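Local atomic coordinates of luciferase-like enzymeAMP-CoA-ligase (Zophobas atratus, PDB entry 4W8O), a protein that probably activates carboxylic acids with ATP as an AMP-forming CoA ligase of the ANL superfamily, related to beetle luciferases but from a nonluminescent mealworm. Residues I35-G40 against S49-R54; V97-P102 against T229-L234; I144-F147 against K152-T155; L234-T237 against G241-R244. All blocks are in the same frame, centred on the assembly; numbering follows the deposited sequence.

Interaction 1. Residues I35-G40 against S49-R54; sequences ICQIDG and SSVKTR
A classic beta bulge, in which Cys36 and Gln37 both face Glu46, brings two side chains of strand 35-39 up to Val51 and Arg54 of helix 48-64. Strand 35-39 pairs with strand 44-47, and the chain then runs straight into the helix. The segment axes come within 8.7 Å of each other and run nearly at right angles, at 81°. A single methyl group makes most of the contact: Val51 CG2 lies 4.0 Å from Cys36 SG and 4.1 Å from Cys36 CB. Gln37 crosses the valine obliquely. Its CG is wedged between backbone N and carbonyl carbon (chi1 55°) and the chain is extended beyond, which carries the amide out to the helix, with NE2 4.2 Å from Val51 CG2. No hydrogen bond joins the two segments. The polar ends are instead tied through third parties: Gln37 NE2 donates to Leu81 O and Glu46 OE1, while Arg54 makes salt bridges to Glu46 and Asp82. Glu46 OE1 thus takes both the amide and Arg54 NH2, which is consistent with two donors sitting so close: Gln37 NE2 approaches the guanidinium at its edge, near its plane, 4.3 Å from Arg54 NH2.

Interaction 2. Residues V97-P102 against T229-L234; sequences VVNLDP and TGMAIL
The Asn99 carboxamide is the flat group here, and Met231 meets it at the nitrogen end: SD is 3.6 Å from Asn99 ND2, displaced out of the amide plane, in an oblique approach. Met231 CG stands on that same side of the plane, 3.9 Å from Asn99 ND2, whereas the Val97 methyls lie on the other side, more than 5 Å from Asn99 ND2. The thioether contact is close, but it is not a hydrogen bond. Met231 reaches it with a compact, hooked chain, bent at both chi2 (-66°) and chi3 (-66°), which turns CE back toward the strand, where it meets Val97 CG2 at 4.5 Å. Val97 and Asn99 are alternate residues of strand 96-99 and turn the same face to the helix; Val98 points the other way. This is where the two large sheets of the N-terminal ANL fold come together: helix 228-239 is the crossover of a beta-alpha-beta unit in one sheet, while strand 96-99 belongs to the other. Met231 also packs on Val181 and Phe183 of the neighbouring strand 179-184, and Asn99 touches Phe75 and Leu87. Thr229 and Ala232, on the same turn of helix as Met231, line the pocket that holds the hexaoxaicosanediol.

Interaction 3. Residues I144-F147 against K152-T155; sequences IIVF and KHGT
Ile144 packs tightly on one face of the His153 ring, with CB 4.0 Å from the ring centroid in a CH-pi contact; CG2 lies over the same face, and CD1 reaches out to His153 CE1 at 3.7 Å. The opposite face carries the CB of Lys152. Beyond this contact, strand 154-155 runs parallel to strand 143-147 at the sheet's edge, held by a nearly straight bond from Val146 N to Gly154 O (2.9 Å, 170°). Ile145 CG1 sits beside the backbone N (chi1 -61°), which turns the other branch, CG2, onto the partner strand, 3.5 Å from Thr155 C. The wetter side is the edge of the imidazole, where a water in the ring plane lies 2.9 Å from His153 ND1 and takes the Ile144 N-H. Replacing His153 with an alanine would probably bare one flank of Ile144 and leave both that water and Glu132 without their ring partner. Thr155, ending strand 154-155, is the N-cap of helix 156-159, its OG1 bonded to Glu158 N. With ND1 on water and NE2 bonded to the Glu132 carboxylate, the imidazole is probably held in its rotation, and the nearby negative charge would tend to favour its protonated form.

Interaction 4. Residues L234-T237 against G241-R244; sequences LGRT and GSTR
Thr237 O receives the N-H of Ser242 at 2.8 Å, lying in the carbonyl plane though bent at the hydrogen (131°). This bond belongs to a Schellman motif that ends helix 228-239, with Gly241 as the C-prime residue; its positive phi (66°) suits a glycine. Just past the turn, Ser242 CB packs 3.8 Å from Thr237 O, and the threonine side chain lies over the start of the strand: CG2 is 4.1 Å from Thr243 O, and OG1 is 3.9 Å from Arg244 CB. Thr237 OG1 also sits 3.0 Å from Leu234 O, with Ile233 O a second, weaker candidate for its one proton. Arg244 runs back along the helix, crossing Thr237 at about a right angle. Its CD touches Leu234 CA at 3.9 Å; a bend at chi3 (59°) then lays the guanidinium obliquely beside Leu234 CB, with NH2 4.1 Å from Leu234 CD1. Its NH1 is hydrogen-bonded to His221 NE2. A leucine in place of Arg244 would probably leave His221 NE2 without this donor and part of the Leu234 flank uncovered. In the next shell, Asp240 holds two ends at once, in a salt bridge to Arg236 NH1 and a hydrogen bond from Ser242 OG. Tyr48 bonds Ser242 O. The turn joins the helix to the last strand of the beta-alpha-beta unit 218-221, 228-239, 243-246, and in the sheet strand 243-246 lies between the parallel strands 35-39 and 218-221.

Interactions 1 and 4 meet directly, with centres 11 Å apart, because strands 35-39 and 243-246 are neighbours in one sheet: Ile38 N lies 2.9 Å from Arg244 O, and Thr243 OG1 lies 2.7 Å from Ile35 O. Interactions 2 and 4, with centres about 14 Å apart, share Leu234, and both use helix 228-239, which packs on strand 96-99 through Met231 and leads into strand 243-246. Interaction 3 is on the far edge of the sheet that holds strand 96-99, about 20 Å between centres from interaction 2 and 28 Å from interaction 4. Interaction 2 alone includes residues of the hexaoxaicosanediol pocket, Thr229 and Ala232; the others belong to the surrounding framework.

Interaction 1. Residues I35-G40 against S49-R54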
loop_
_atom_site.group_PDB
_atom_site.type_symbol
_atom_site.label_atom_id
_atom_site.label_comp_id
_atom_site.label_asym_id
_atom_site.label_seq_id
_atom_site.Cartn_x
_atom_site.Cartn_y
_atom_site.Cartn_z
ATOM N N ILE A 35 -19.745 3.769 3.105
ATOM C CA ILE A 35 -19.253 2.399 3.198
ATOM C C ILE A 35 -17.730 2.417 3.173
ATOM O O ILE A 35 -17.133 2.847 2.196
ATOM C CB ILE A 35 -19.740 1.498 2.033
ATOM C CG1 ILE A 35 -21.272 1.517 1.896
ATOM C CG2 ILE A 35 -19.242 0.070 2.233
ATOM C CD1 ILE A 35 -22.028 1.030 3.119
ATOM N N CYS A 36 -17.109 1.928 4.241
ATOM C CA CYS A 36 -15.648 1.882 4.330
ATOM C C CYS A 36 -15.062 0.735 3.495
ATOM O O CYS A 36 -14.178 0.947 2.663
ATOM C CB CYS A 36 -15.219 1.738 5.793
ATOM S SG CYS A 36 -13.444 1.534 6.061
ATOM N N GLN A 37 -15.575 -0.470 3.733
ATOM C CA GLN A 37 -15.020 -1.694 3.170
ATOM C C GLN A 37 -16.117 -2.701 2.806
ATOM O O GLN A 37 -17.158 -2.807 3.487
ATOM C CB GLN A 37 -14.026 -2.330 4.155
ATOM C CG GLN A 37 -14.578 -2.602 5.548
ATOM C CD GLN A 37 -13.609 -3.366 6.448
ATOM O OE1 GLN A 37 -12.460 -3.600 6.092
ATOM N NE2 GLN A 37 -14.077 -3.754 7.623
ATOM N N ILE A 38 -15.859 -3.435 1.726
ATOM C CA ILE A 38 -16.732 -4.490 1.235
ATOM C C ILE A 38 -15.886 -5.734 0.961
ATOM O O ILE A 38 -14.926 -5.671 0.191
ATOM C CB ILE A 38 -17.437 -4.090 -0.084
ATOM C CG1 ILE A 38 -18.301 -2.837 0.108
ATOM C CG2 ILE A 38 -18.297 -5.243 -0.602
ATOM C CD1 ILE A 38 -19.052 -2.414 -1.146
ATOM N N ASP A 39 -16.255 -6.847 1.597
ATOM C CA ASP A 39 -15.760 -8.167 1.232
ATOM C C ASP A 39 -16.494 -8.678 -0.017
ATOM O O ASP A 39 -17.628 -9.153 0.063
ATOM C CB ASP A 39 -15.963 -9.141 2.392
ATOM C CG ASP A 39 -15.264 -10.470 2.172
ATOM O OD1 ASP A 39 -15.205 -10.951 1.020
ATOM O OD2 ASP A 39 -14.783 -11.046 3.165
ATOM N N GLY A 40 -15.831 -8.593 -1.164
ATOM C CA GLY A 40 -16.401 -9.053 -2.430
ATOM C C GLY A 40 -16.765 -10.531 -2.487
ATOM O O GLY A 40 -17.648 -10.919 -3.247
ATOM N N SER A 49 -18.489 4.548 10.321
ATOM C CA SER A 49 -19.002 4.627 11.679
ATOM C C SER A 49 -18.743 3.338 12.461
ATOM O O SER A 49 -18.238 3.369 13.581
ATOM C CB SER A 49 -20.506 4.893 11.657
ATOM O OG SER A 49 -21.016 4.801 12.965
ATOM N N SER A 50 -19.118 2.214 11.864
ATOM C CA SER A 50 -18.939 0.913 12.490
ATOM C C SER A 50 -17.463 0.584 12.676
ATOM O O SER A 50 -17.074 0.035 13.705
ATOM C CB SER A 50 -19.614 -0.177 11.655
ATOM O OG SER A 50 -19.417 -1.454 12.226
ATOM N N VAL A 51 -16.645 0.915 11.685
ATOM C CA VAL A 51 -15.206 0.705 11.791
ATOM C C VAL A 51 -14.601 1.518 12.935
ATOM O O VAL A 51 -13.725 1.020 13.664
ATOM C CB VAL A 51 -14.496 1.034 10.470
ATOM C CG1 VAL A 51 -12.990 1.186 10.670
ATOM C CG2 VAL A 51 -14.788 -0.054 9.447
ATOM N N LYS A 52 -15.073 2.754 13.097
ATOM C CA LYS A 52 -14.620 3.611 14.195
ATOM C C LYS A 52 -14.944 2.998 15.555
ATOM O O LYS A 52 -14.114 3.024 16.468
ATOM C CB LYS A 52 -15.248 5.003 14.100
ATOM C CG LYS A 52 -14.652 6.026 15.059
ATOM C CD LYS A 52 -15.132 7.431 14.725
ATOM C CE LYS A 52 -14.846 8.396 15.861
ATOM N NZ LYS A 52 -15.711 8.169 17.050
ATOM N N THR A 53 -16.149 2.444 15.677
ATOM C CA THR A 53 -16.599 1.849 16.933
ATOM C C THR A 53 -15.753 0.632 17.307
ATOM O O THR A 53 -15.286 0.520 18.444
ATOM C CB THR A 53 -18.085 1.449 16.849
ATOM O OG1 THR A 53 -18.866 2.618 16.598
ATOM C CG2 THR A 53 -18.565 0.798 18.139
ATOM N N ARG A 54 -15.552 -0.270 16.353
ATOM C CA ARG A 54 -14.837 -1.509 16.635
ATOM C C ARG A 54 -13.354 -1.246 16.893
ATOM O O ARG A 54 -12.790 -1.797 17.833
ATOM C CB ARG A 54 -15.032 -2.525 15.512
ATOM C CG ARG A 54 -16.486 -2.960 15.334
ATOM C CD ARG A 54 -16.591 -4.341 14.696
ATOM N NE ARG A 54 -16.032 -4.372 13.342
ATOM C CZ ARG A 54 -15.412 -5.415 12.782
ATOM N NH1 ARG A 54 -15.225 -6.549 13.449
ATOM N NH2 ARG A 54 -14.950 -5.317 11.537
#

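Interaction 2. Residues V97-P102 against T229-L234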
loop_
_atom_site.group_PDB
_atom_site.type_symbol
_atom_site.label_atom_id
_atom_site.label_comp_id
_atom_site.label_asym_id
_atom_site.label_seq_id
_atom_site.Cartn_x
_atom_site.Cartn_y
_atom_site.Cartn_z
ATOM N N VAL A 97 2.937 -0.339 13.060
ATOM C CA VAL A 97 2.222 -1.481 12.464
ATOM C C VAL A 97 2.961 -2.042 11.265
ATOM O O VAL A 97 3.539 -1.297 10.475
ATOM C CB VAL A 97 0.765 -1.151 12.055
ATOM C CG1 VAL A 97 -0.030 -0.708 13.269
ATOM C CG2 VAL A 97 0.700 -0.091 10.954
ATOM N N VAL A 98 2.934 -3.368 11.146
ATOM C CA VAL A 98 3.640 -4.072 10.086
ATOM C C VAL A 98 2.915 -5.369 9.725
ATOM O O VAL A 98 2.418 -6.078 10.593
ATOM C CB VAL A 98 5.116 -4.350 10.475
ATOM C CG1 VAL A 98 5.218 -5.229 11.714
ATOM C CG2 VAL A 98 5.867 -4.982 9.309
ATOM N N ASN A 99 2.861 -5.673 8.438
ATOM C CA ASN A 99 2.181 -6.872 7.958
ATOM C C ASN A 99 3.144 -7.912 7.401
ATOM O O ASN A 99 4.131 -7.572 6.742
ATOM C CB ASN A 99 1.147 -6.482 6.907
ATOM C CG ASN A 99 0.144 -5.478 7.438
ATOM O OD1 ASN A 99 -0.827 -5.856 8.075
ATOM N ND2 ASN A 99 0.401 -4.177 7.210
ATOM N N LEU A 100 2.854 -9.182 7.684
ATOM C CA LEU A 100 3.584 -10.306 7.109
ATOM C C LEU A 100 2.736 -10.998 6.049
ATOM O O LEU A 100 1.513 -10.971 6.116
ATOM C CB LEU A 100 3.941 -11.318 8.187
ATOM C CG LEU A 100 4.650 -10.775 9.419
ATOM C CD1 LEU A 100 4.886 -11.915 10.387
ATOM C CD2 LEU A 100 5.958 -10.083 9.072
ATOM N N ASP A 101 3.393 -11.616 5.075
ATOM C CA ASP A 101 2.705 -12.325 3.999
ATOM C C ASP A 101 2.464 -13.762 4.462
ATOM O O ASP A 101 3.420 -14.477 4.756
ATOM C CB ASP A 101 3.561 -12.321 2.729
ATOM C CG ASP A 101 2.786 -12.727 1.469
ATOM O OD1 ASP A 101 1.737 -13.410 1.560
ATOM O OD2 ASP A 101 3.258 -12.366 0.365
ATOM N N PRO A 102 1.189 -14.186 4.519
ATOM C CA PRO A 102 0.841 -15.560 4.890
ATOM C C PRO A 102 1.421 -16.632 3.955
ATOM O O PRO A 102 1.516 -17.775 4.359
ATOM C CB PRO A 102 -0.689 -15.582 4.805
ATOM C CG PRO A 102 -1.112 -14.167 4.880
ATOM C CD PRO A 102 -0.010 -13.375 4.240
ATOM N N THR A 229 0.937 -1.580 -1.813
ATOM C CA THR A 229 -0.324 -1.252 -2.487
ATOM C C THR A 229 -1.549 -1.477 -1.591
ATOM O O THR A 229 -2.482 -0.667 -1.586
ATOM C CB THR A 229 -0.489 -2.048 -3.783
ATOM O OG1 THR A 229 -0.303 -3.443 -3.510
ATOM C CG2 THR A 229 0.532 -1.598 -4.810
ATOM N N GLY A 230 -1.557 -2.572 -0.838
ATOM C CA GLY A 230 -2.644 -2.824 0.103
ATOM C C GLY A 230 -2.813 -1.684 1.110
ATOM O O GLY A 230 -3.902 -1.136 1.269
ATOM N N MET A 231 -1.722 -1.337 1.785
ATOM C CA MET A 231 -1.731 -0.292 2.810
ATOM C C MET A 231 -1.999 1.083 2.219
ATOM O O MET A 231 -2.741 1.870 2.806
ATOM C CB MET A 231 -0.389 -0.263 3.567
ATOM C CG MET A 231 -0.218 -1.392 4.566
ATOM S SD MET A 231 -1.394 -1.281 5.930
ATOM C CE MET A 231 -0.858 0.217 6.753
ATOM N N ALA A 232 -1.390 1.377 1.070
ATOM C CA ALA A 232 -1.591 2.667 0.420
ATOM C C ALA A 232 -3.044 2.837 -0.079
ATOM O O ALA A 232 -3.606 3.941 0.003
ATOM C CB ALA A 232 -0.587 2.874 -0.708
ATOM N N ILE A 233 -3.661 1.756 -0.570
ATOM C CA ILE A 233 -5.062 1.831 -1.014
ATOM C C ILE A 233 -5.975 2.095 0.191
ATOM O O ILE A 233 -6.843 2.955 0.133
ATOM C CB ILE A 233 -5.501 0.588 -1.819
ATOM C CG1 ILE A 233 -4.844 0.590 -3.204
ATOM C CG2 ILE A 233 -7.011 0.551 -2.000
ATOM C CD1 ILE A 233 -4.892 -0.749 -3.910
ATOM N N LEU A 234 -5.752 1.395 1.294
ATOM C CA LEU A 234 -6.535 1.647 2.498
ATOM C C LEU A 234 -6.448 3.131 2.903
ATOM O O LEU A 234 -7.472 3.793 3.075
ATOM C CB LEU A 234 -6.084 0.734 3.644
ATOM C CG LEU A 234 -6.817 0.891 4.991
ATOM C CD1 LEU A 234 -6.857 -0.424 5.768
ATOM C CD2 LEU A 234 -6.213 1.987 5.868
#

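Interaction 3. Residues I144-F147 against K152-T155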
loop_
_atom_site.group_PDB
_atom_site.type_symbol
_atom_site.label_atom_id
_atom_site.label_comp_id
_atom_site.label_asym_id
_atom_site.label_seq_id
_atom_site.Cartn_x
_atom_site.Cartn_y
_atom_site.Cartn_z
ATOM N N ILE A 144 0.117 -13.839 20.796
ATOM C CA ILE A 144 -0.617 -14.099 19.566
ATOM C C ILE A 144 -2.100 -13.866 19.824
ATOM O O ILE A 144 -2.623 -14.278 20.853
ATOM C CB ILE A 144 -0.395 -15.543 19.071
ATOM C CG1 ILE A 144 1.069 -15.731 18.623
ATOM C CG2 ILE A 144 -1.354 -15.862 17.930
ATOM C CD1 ILE A 144 1.460 -17.177 18.400
ATOM N N ILE A 145 -2.770 -13.190 18.893
ATOM C CA ILE A 145 -4.218 -13.008 18.962
ATOM C C ILE A 145 -4.802 -13.489 17.636
ATOM O O ILE A 145 -4.388 -13.031 16.575
ATOM C CB ILE A 145 -4.594 -11.541 19.264
ATOM C CG1 ILE A 145 -4.019 -11.126 20.626
ATOM C CG2 ILE A 145 -6.104 -11.359 19.265
ATOM C CD1 ILE A 145 -4.301 -9.694 21.025
ATOM N N VAL A 146 -5.750 -14.426 17.708
ATOM C CA VAL A 146 -6.256 -15.112 16.521
ATOM C C VAL A 146 -7.531 -14.446 16.012
ATOM O O VAL A 146 -8.401 -14.076 16.802
ATOM C CB VAL A 146 -6.542 -16.605 16.831
ATOM C CG1 VAL A 146 -7.173 -17.314 15.637
ATOM C CG2 VAL A 146 -5.263 -17.309 17.255
ATOM N N PHE A 147 -7.624 -14.279 14.693
ATOM C CA PHE A 147 -8.884 -13.920 14.047
ATOM C C PHE A 147 -9.750 -15.165 13.965
ATOM O O PHE A 147 -9.801 -15.838 12.945
ATOM C CB PHE A 147 -8.666 -13.358 12.633
ATOM C CG PHE A 147 -7.991 -12.019 12.604
ATOM C CD1 PHE A 147 -8.646 -10.889 13.066
ATOM C CD2 PHE A 147 -6.697 -11.886 12.104
ATOM C CE1 PHE A 147 -8.028 -9.647 13.041
ATOM C CE2 PHE A 147 -6.074 -10.646 12.070
ATOM C CZ PHE A 147 -6.744 -9.520 12.548
ATOM N N LYS A 152 -5.844 -21.430 23.379
ATOM C CA LYS A 152 -4.437 -21.261 23.711
ATOM C C LYS A 152 -4.038 -19.785 23.702
ATOM O O LYS A 152 -3.259 -19.334 24.548
ATOM C CB LYS A 152 -3.605 -22.035 22.686
ATOM C CG LYS A 152 -2.176 -22.359 23.082
ATOM C CD LYS A 152 -1.445 -22.984 21.899
ATOM C CE LYS A 152 -0.241 -23.802 22.332
ATOM N NZ LYS A 152 0.819 -22.960 22.954
ATOM N N HIS A 153 -4.579 -19.050 22.732
ATOM C CA HIS A 153 -4.277 -17.637 22.539
ATOM C C HIS A 153 -5.534 -16.800 22.703
ATOM O O HIS A 153 -6.645 -17.327 22.724
ATOM C CB HIS A 153 -3.724 -17.411 21.134
ATOM C CG HIS A 153 -2.628 -18.359 20.754
ATOM N ND1 HIS A 153 -1.348 -18.257 21.256
ATOM C CD2 HIS A 153 -2.619 -19.422 19.917
ATOM C CE1 HIS A 153 -0.601 -19.220 20.748
ATOM N NE2 HIS A 153 -1.349 -19.940 19.933
ATOM N N GLY A 154 -5.347 -15.487 22.804
ATOM C CA GLY A 154 -6.463 -14.544 22.795
ATOM C C GLY A 154 -7.117 -14.495 21.426
ATOM O O GLY A 154 -6.566 -14.996 20.450
ATOM N N THR A 155 -8.298 -13.895 21.359
ATOM C CA THR A 155 -9.058 -13.823 20.110
ATOM C C THR A 155 -9.398 -12.384 19.772
ATOM O O THR A 155 -9.461 -11.528 20.658
ATOM C CB THR A 155 -10.375 -14.606 20.211
ATOM O OG1 THR A 155 -11.215 -14.002 21.203
ATOM C CG2 THR A 155 -10.111 -16.042 20.591
HETATM O O HOH W 1 -0.479 -15.934 22.776
#

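Interaction 4. Residues L234-T237 against G241-R244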
loop_
_atom_site.group_PDB
_atom_site.type_symbol
_atom_site.label_atom_id
_atom_site.label_comp_id
_atom_site.label_asym_id
_atom_site.label_seq_id
_atom_site.Cartn_x
_atom_site.Cartn_y
_atom_site.Cartn_z
ATOM N N LEU A 234 -5.752 1.395 1.294
ATOM C CA LEU A 234 -6.535 1.647 2.498
ATOM C C LEU A 234 -6.448 3.131 2.903
ATOM O O LEU A 234 -7.472 3.793 3.075
ATOM C CB LEU A 234 -6.084 0.734 3.644
ATOM C CG LEU A 234 -6.817 0.891 4.991
ATOM C CD1 LEU A 234 -6.857 -0.424 5.768
ATOM C CD2 LEU A 234 -6.213 1.987 5.868
ATOM N N GLY A 235 -5.231 3.644 3.047
ATOM C CA GLY A 235 -5.027 5.051 3.385
ATOM C C GLY A 235 -5.726 6.010 2.433
ATOM O O GLY A 235 -6.380 6.962 2.866
ATOM N N ARG A 236 -5.590 5.732 1.139
ATOM C CA ARG A 236 -6.162 6.555 0.077
ATOM C C ARG A 236 -7.697 6.542 0.063
ATOM O O ARG A 236 -8.308 7.566 -0.213
ATOM C CB ARG A 236 -5.592 6.122 -1.289
ATOM C CG ARG A 236 -6.262 6.714 -2.511
ATOM C CD ARG A 236 -6.160 8.231 -2.578
ATOM N NE ARG A 236 -6.889 8.725 -3.749
ATOM C CZ ARG A 236 -8.211 8.887 -3.810
ATOM N NH1 ARG A 236 -8.994 8.625 -2.767
ATOM N NH2 ARG A 236 -8.759 9.321 -4.930
ATOM N N THR A 237 -8.321 5.401 0.360
ATOM C CA THR A 237 -9.786 5.349 0.387
ATOM C C THR A 237 -10.351 6.057 1.620
ATOM O O THR A 237 -11.404 6.700 1.542
ATOM C CB THR A 237 -10.345 3.909 0.309
ATOM O OG1 THR A 237 -9.849 3.126 1.395
ATOM C CG2 THR A 237 -9.980 3.251 -1.022
ATOM N N GLY A 241 -13.198 9.267 1.912
ATOM C CA GLY A 241 -14.390 8.505 2.233
ATOM C C GLY A 241 -14.856 7.587 1.125
ATOM O O GLY A 241 -16.045 7.313 1.009
ATOM N N SER A 242 -13.919 7.109 0.316
ATOM C CA SER A 242 -14.223 6.133 -0.715
ATOM C C SER A 242 -14.367 4.739 -0.114
ATOM O O SER A 242 -14.163 4.542 1.084
ATOM C CB SER A 242 -13.114 6.127 -1.755
ATOM O OG SER A 242 -12.978 7.404 -2.349
ATOM N N THR A 243 -14.721 3.776 -0.957
ATOM C CA THR A 243 -14.954 2.405 -0.527
ATOM C C THR A 243 -13.844 1.501 -1.046
ATOM O O THR A 243 -13.508 1.547 -2.228
ATOM C CB THR A 243 -16.314 1.903 -1.050
ATOM O OG1 THR A 243 -17.349 2.728 -0.515
ATOM C CG2 THR A 243 -16.564 0.455 -0.644
ATOM N N ARG A 244 -13.275 0.691 -0.153
ATOM C CA ARG A 244 -12.297 -0.325 -0.532
ATOM C C ARG A 244 -12.992 -1.677 -0.674
ATOM O O ARG A 244 -13.673 -2.133 0.257
ATOM C CB ARG A 244 -11.189 -0.418 0.515
ATOM C CG ARG A 244 -10.008 -1.303 0.110
ATOM C CD ARG A 244 -8.832 -1.155 1.069
ATOM N NE ARG A 244 -9.203 -1.511 2.441
ATOM C CZ ARG A 244 -9.279 -2.747 2.926
ATOM N NH1 ARG A 244 -8.989 -3.802 2.171
ATOM N NH2 ARG A 244 -9.634 -2.937 4.191
#